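Local coordinates for protein CmeC (Campylobacter jejuni, PDB 4MT4) that probably exports compounds across the outer membrane as a trimeric channel of the outer membrane factor family, at residues B[264-278]-B[357-369]. Sequence-based numbering, arbitrary orientation.
Sequences ISSTILLQRPDIGSS and NYQNTLITAFGEI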
loop_
_atom_site.group_PDB
_atom_site.type_symbol
_atom_site.label_atom_id
_atom_site.label_comp_id
_atom_site.label_asym_id
_atom_site.label_seq_id
_atom_site.Cartn_x
_atom_site.Cartn_y
_atom_site.Cartn_z
ATOM N N ILE B 264 28.551 3.896 -12.166
ATOM C CA ILE B 264 27.522 4.918 -12.025
ATOM C C ILE B 264 27.835 6.122 -12.914
ATOM O O ILE B 264 28.996 6.482 -13.115
ATOM C CB ILE B 264 27.361 5.363 -10.552
ATOM C CG1 ILE B 264 26.118 6.243 -10.387
ATOM C CG2 ILE B 264 28.618 6.063 -10.045
ATOM C CD1 ILE B 264 25.692 6.433 -8.954
ATOM N N SER B 265 26.789 6.725 -13.468
ATOM C CA SER B 265 26.944 7.870 -14.356
ATOM C C SER B 265 27.245 9.144 -13.575
ATOM O O SER B 265 26.900 9.259 -12.399
ATOM C CB SER B 265 25.684 8.060 -15.201
ATOM O OG SER B 265 25.775 9.228 -15.995
ATOM N N SER B 266 27.888 10.101 -14.237
ATOM C CA SER B 266 28.218 11.374 -13.607
ATOM C C SER B 266 27.018 12.313 -13.628
ATOM O O SER B 266 27.017 13.354 -12.969
ATOM C CB SER B 266 29.412 12.027 -14.305
ATOM O OG SER B 266 29.100 12.355 -15.647
ATOM N N THR B 267 25.998 11.934 -14.391
ATOM C CA THR B 267 24.771 12.713 -14.500
ATOM C C THR B 267 23.547 11.868 -14.160
ATOM O O THR B 267 22.507 11.979 -14.806
ATOM C CB THR B 267 24.594 13.291 -15.917
ATOM O OG1 THR B 267 24.598 12.224 -16.873
ATOM C CG2 THR B 267 25.717 14.262 -16.247
ATOM N N ILE B 268 23.677 11.025 -13.141
ATOM C CA ILE B 268 22.616 10.096 -12.763
ATOM C C ILE B 268 21.375 10.831 -12.245
ATOM O O ILE B 268 20.254 10.326 -12.341
ATOM C CB ILE B 268 23.113 9.092 -11.695
ATOM C CG1 ILE B 268 22.079 7.991 -11.458
ATOM C CG2 ILE B 268 23.459 9.807 -10.397
ATOM C CD1 ILE B 268 21.754 7.188 -12.694
ATOM N N LEU B 269 21.579 12.033 -11.713
ATOM C CA LEU B 269 20.478 12.833 -11.194
ATOM C C LEU B 269 19.582 13.323 -12.323
ATOM O O LEU B 269 18.386 13.541 -12.131
ATOM C CB LEU B 269 21.008 14.021 -10.389
ATOM C CG LEU B 269 21.089 13.870 -8.868
ATOM C CD1 LEU B 269 21.972 12.697 -8.472
ATOM C CD2 LEU B 269 21.593 15.161 -8.246
ATOM N N LEU B 270 20.169 13.488 -13.505
ATOM C CA LEU B 270 19.436 13.980 -14.664
ATOM C C LEU B 270 18.926 12.846 -15.546
ATOM O O LEU B 270 18.301 13.092 -16.576
ATOM C CB LEU B 270 20.320 14.913 -15.494
ATOM C CG LEU B 270 20.916 16.128 -14.781
ATOM C CD1 LEU B 270 21.849 16.884 -15.715
ATOM C CD2 LEU B 270 19.819 17.039 -14.256
ATOM N N GLN B 271 19.189 11.607 -15.143
ATOM C CA GLN B 271 18.859 10.463 -15.987
ATOM C C GLN B 271 17.804 9.535 -15.390
ATOM O O GLN B 271 17.316 8.632 -16.068
ATOM C CB GLN B 271 20.129 9.671 -16.298
ATOM C CG GLN B 271 21.067 10.392 -17.251
ATOM C CD GLN B 271 22.410 9.711 -17.373
ATOM O OE1 GLN B 271 22.899 9.104 -16.422
ATOM N NE2 GLN B 271 23.016 9.805 -18.551
ATOM N N ARG B 272 17.449 9.757 -14.129
ATOM C CA ARG B 272 16.381 8.988 -13.498
ATOM C C ARG B 272 15.128 9.841 -13.306
ATOM O O ARG B 272 15.177 10.887 -12.660
ATOM C CB ARG B 272 16.838 8.419 -12.154
ATOM C CG ARG B 272 17.762 7.212 -12.263
ATOM C CD ARG B 272 18.065 6.624 -10.891
ATOM N NE ARG B 272 16.851 6.179 -10.211
ATOM C CZ ARG B 272 16.646 4.941 -9.777
ATOM N NH1 ARG B 272 17.583 4.016 -9.939
ATOM N NH2 ARG B 272 15.509 4.626 -9.172
ATOM N N PRO B 273 13.998 9.388 -13.870
ATOM C CA PRO B 273 12.718 10.105 -13.814
ATOM C C PRO B 273 12.205 10.312 -12.388
ATOM O O PRO B 273 11.609 11.348 -12.098
ATOM C CB PRO B 273 11.770 9.193 -14.601
ATOM C CG PRO B 273 12.658 8.389 -15.483
ATOM C CD PRO B 273 13.912 8.172 -14.697
ATOM N N ASP B 274 12.443 9.339 -11.513
ATOM C CA ASP B 274 11.936 9.406 -10.147
ATOM C C ASP B 274 12.665 10.472 -9.336
ATOM O O ASP B 274 12.086 11.077 -8.434
ATOM C CB ASP B 274 12.048 8.043 -9.459
ATOM C CG ASP B 274 13.474 7.539 -9.382
ATOM O OD1 ASP B 274 14.291 7.911 -10.250
ATOM O OD2 ASP B 274 13.773 6.764 -8.449
ATOM N N ILE B 275 13.933 10.704 -9.663
ATOM C CA ILE B 275 14.709 11.744 -9.000
ATOM C C ILE B 275 14.220 13.122 -9.436
ATOM O O ILE B 275 14.092 14.035 -8.617
ATOM C CB ILE B 275 16.217 11.611 -9.297
ATOM C CG1 ILE B 275 16.755 10.287 -8.746
ATOM C CG2 ILE B 275 16.987 12.780 -8.702
ATOM C CD1 ILE B 275 18.253 10.113 -8.912
ATOM N N GLY B 276 13.937 13.261 -10.728
ATOM C CA GLY B 276 13.414 14.505 -11.264
ATOM C C GLY B 276 12.035 14.818 -10.719
ATOM O O GLY B 276 11.736 15.960 -10.374
ATOM N N SER B 277 11.191 13.795 -10.646
ATOM C CA SER B 277 9.854 13.932 -10.078
ATOM C C SER B 277 9.922 14.368 -8.622
ATOM O O SER B 277 9.188 15.259 -8.194
ATOM C CB SER B 277 9.085 12.614 -10.188
ATOM O OG SER B 277 7.910 12.644 -9.396
ATOM N N SER B 278 10.806 13.727 -7.867
ATOM C CA SER B 278 10.972 14.040 -6.458
ATOM C C SER B 278 11.505 15.460 -6.284
ATOM O O SER B 278 11.179 16.143 -5.312
ATOM C CB SER B 278 11.906 13.026 -5.797
ATOM O OG SER B 278 11.845 13.113 -4.387
ATOM N N ASN B 357 11.698 13.113 1.367
ATOM C CA ASN B 357 11.299 12.226 0.281
ATOM C C ASN B 357 12.333 12.234 -0.838
ATOM O O ASN B 357 12.598 11.206 -1.460
ATOM C CB ASN B 357 9.927 12.623 -0.270
ATOM C CG ASN B 357 8.794 12.262 0.670
ATOM O OD1 ASN B 357 8.961 11.446 1.577
ATOM N ND2 ASN B 357 7.628 12.859 0.450
ATOM N N TYR B 358 12.918 13.403 -1.085
ATOM C CA TYR B 358 13.955 13.541 -2.102
ATOM C C TYR B 358 15.213 12.775 -1.713
ATOM O O TYR B 358 15.779 12.044 -2.527
ATOM C CB TYR B 358 14.294 15.016 -2.330
ATOM C CG TYR B 358 15.446 15.235 -3.287
ATOM C CD1 TYR B 358 15.239 15.253 -4.660
ATOM C CD2 TYR B 358 16.740 15.424 -2.818
ATOM C CE1 TYR B 358 16.288 15.451 -5.539
ATOM C CE2 TYR B 358 17.794 15.622 -3.686
ATOM C CZ TYR B 358 17.564 15.635 -5.045
ATOM O OH TYR B 358 18.614 15.833 -5.912
ATOM N N GLN B 359 15.645 12.962 -0.470
ATOM C CA GLN B 359 16.810 12.271 0.065
ATOM C C GLN B 359 16.639 10.760 -0.054
ATOM O O GLN B 359 17.540 10.056 -0.505
ATOM C CB GLN B 359 17.040 12.663 1.526
ATOM C CG GLN B 359 17.264 14.154 1.760
ATOM C CD GLN B 359 18.723 14.555 1.665
ATOM O OE1 GLN B 359 19.360 14.384 0.626
ATOM N NE2 GLN B 359 19.262 15.089 2.755
ATOM N N ASN B 360 15.465 10.276 0.342
ATOM C CA ASN B 360 15.167 8.849 0.326
ATOM C C ASN B 360 15.150 8.278 -1.090
ATOM O O ASN B 360 15.546 7.134 -1.311
ATOM C CB ASN B 360 13.827 8.581 1.017
ATOM C CG ASN B 360 13.626 7.115 1.353
ATOM O OD1 ASN B 360 14.119 6.627 2.371
ATOM N ND2 ASN B 360 12.893 6.407 0.502
ATOM N N THR B 361 14.688 9.080 -2.045
ATOM C CA THR B 361 14.688 8.686 -3.448
ATOM C C THR B 361 16.122 8.589 -3.964
ATOM O O THR B 361 16.448 7.710 -4.760
ATOM C CB THR B 361 13.893 9.678 -4.322
ATOM O OG1 THR B 361 12.560 9.805 -3.813
ATOM C CG2 THR B 361 13.834 9.199 -5.767
ATOM N N LEU B 362 16.974 9.495 -3.494
ATOM C CA LEU B 362 18.384 9.489 -3.865
ATOM C C LEU B 362 19.094 8.261 -3.305
ATOM O O LEU B 362 19.808 7.562 -4.027
ATOM C CB LEU B 362 19.078 10.764 -3.374
ATOM C CG LEU B 362 19.537 11.765 -4.438
ATOM C CD1 LEU B 362 20.262 12.935 -3.792
ATOM C CD2 LEU B 362 20.422 11.088 -5.473
ATOM N N ILE B 363 18.889 8.006 -2.016
ATOM C CA ILE B 363 19.520 6.879 -1.334
ATOM C C ILE B 363 19.112 5.543 -1.950
ATOM O O ILE B 363 19.953 4.673 -2.183
ATOM C CB ILE B 363 19.170 6.865 0.172
ATOM C CG1 ILE B 363 19.637 8.154 0.848
ATOM C CG2 ILE B 363 19.767 5.647 0.859
ATOM C CD1 ILE B 363 21.057 8.548 0.509
ATOM N N THR B 364 17.817 5.392 -2.212
ATOM C CA THR B 364 17.278 4.172 -2.801
ATOM C C THR B 364 17.836 3.938 -4.200
ATOM O O THR B 364 18.221 2.822 -4.544
ATOM C CB THR B 364 15.737 4.217 -2.865
ATOM O OG1 THR B 364 15.200 4.233 -1.537
ATOM C CG2 THR B 364 15.192 3.006 -3.608
ATOM N N ALA B 365 17.886 5.001 -4.998
ATOM C CA ALA B 365 18.392 4.922 -6.364
ATOM C C ALA B 365 19.829 4.409 -6.407
ATOM O O ALA B 365 20.157 3.520 -7.195
ATOM C CB ALA B 365 18.299 6.279 -7.041
ATOM N N PHE B 366 20.679 4.976 -5.555
ATOM C CA PHE B 366 22.077 4.570 -5.472
ATOM C C PHE B 366 22.215 3.128 -4.987
ATOM O O PHE B 366 23.130 2.414 -5.391
ATOM C CB PHE B 366 22.851 5.512 -4.547
ATOM C CG PHE B 366 23.389 6.736 -5.236
ATOM C CD1 PHE B 366 22.531 7.663 -5.806
ATOM C CD2 PHE B 366 24.754 6.968 -5.299
ATOM C CE1 PHE B 366 23.025 8.789 -6.437
ATOM C CE2 PHE B 366 25.254 8.095 -5.924
ATOM C CZ PHE B 366 24.388 9.005 -6.496
ATOM N N GLY B 367 21.304 2.711 -4.113
ATOM C CA GLY B 367 21.305 1.351 -3.609
ATOM C C GLY B 367 20.940 0.365 -4.699
ATOM O O GLY B 367 21.527 -0.711 -4.799
ATOM N N GLU B 368 19.968 0.743 -5.522
ATOM C CA GLU B 368 19.546 -0.082 -6.648
ATOM C C GLU B 368 20.658 -0.210 -7.684
ATOM O O GLU B 368 20.858 -1.275 -8.262
ATOM C CB GLU B 368 18.290 0.497 -7.306
ATOM C CG GLU B 368 17.049 0.497 -6.428
ATOM C CD GLU B 368 15.871 1.202 -7.077
ATOM O OE1 GLU B 368 16.051 1.789 -8.165
ATOM O OE2 GLU B 368 14.766 1.170 -6.497
ATOM N N ILE B 369 21.383 0.884 -7.908
ATOM C CA ILE B 369 22.473 0.908 -8.881
ATOM C C ILE B 369 23.620 -0.004 -8.453
ATOM O O ILE B 369 24.185 -0.729 -9.275
ATOM C CB ILE B 369 23.002 2.345 -9.095
ATOM C CG1 ILE B 369 21.957 3.189 -9.828
ATOM C CG2 ILE B 369 24.312 2.335 -9.877
ATOM C CD1 ILE B 369 22.361 4.637 -10.011
HETATM O O HOH W 1 14.384 5.906 -5.838
#
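The guanidinium of R272 lies flat over the methyl of A365, with A365 CB 3.5 Å from R272 CZ, and its rim serves two carboxylates. NH1 and NH2 converge end-on on a single oxygen of E368 (R272 NH2 to E368 OE1, 3.1 Å), with the guanidinium and E368 carboxylate planes 43° apart. D274 is gripped side-on instead: NE meets the syn lone pair of OD1, and R272 NH2 lies 2.8 Å from D274 OD2. A bend at chi3 (60°) swings the arginine head into this position, where the shared cation probably eases the proximity of the two acids. A water donates to both D274 OD2 and T361 O, tying the network to the backbone of helix 339-405. Beside these charges the contact turns apolar. I275 fits as a knob among Y358, T361, L362 and A365, while L269 CD1 meets L362 CD2 at 3.7 Å. Farther along, I264 lays CD1 over one face of F366, a CH-pi contact, and I268 meets I369 tip to tip. R272 NH1 also reaches the carbonyl of A445, and L244 of a second subunit packs on I264 and F366. The axes of the short helical segments 273-278 and 357-369 run nearly antiparallel (169°), with helix 129-195 touching P273 and S277, in the long α-helical portion characteristic of TolC-like outer membrane factors, away from the four-stranded sheet that each chain probably contributes to the membrane barrel.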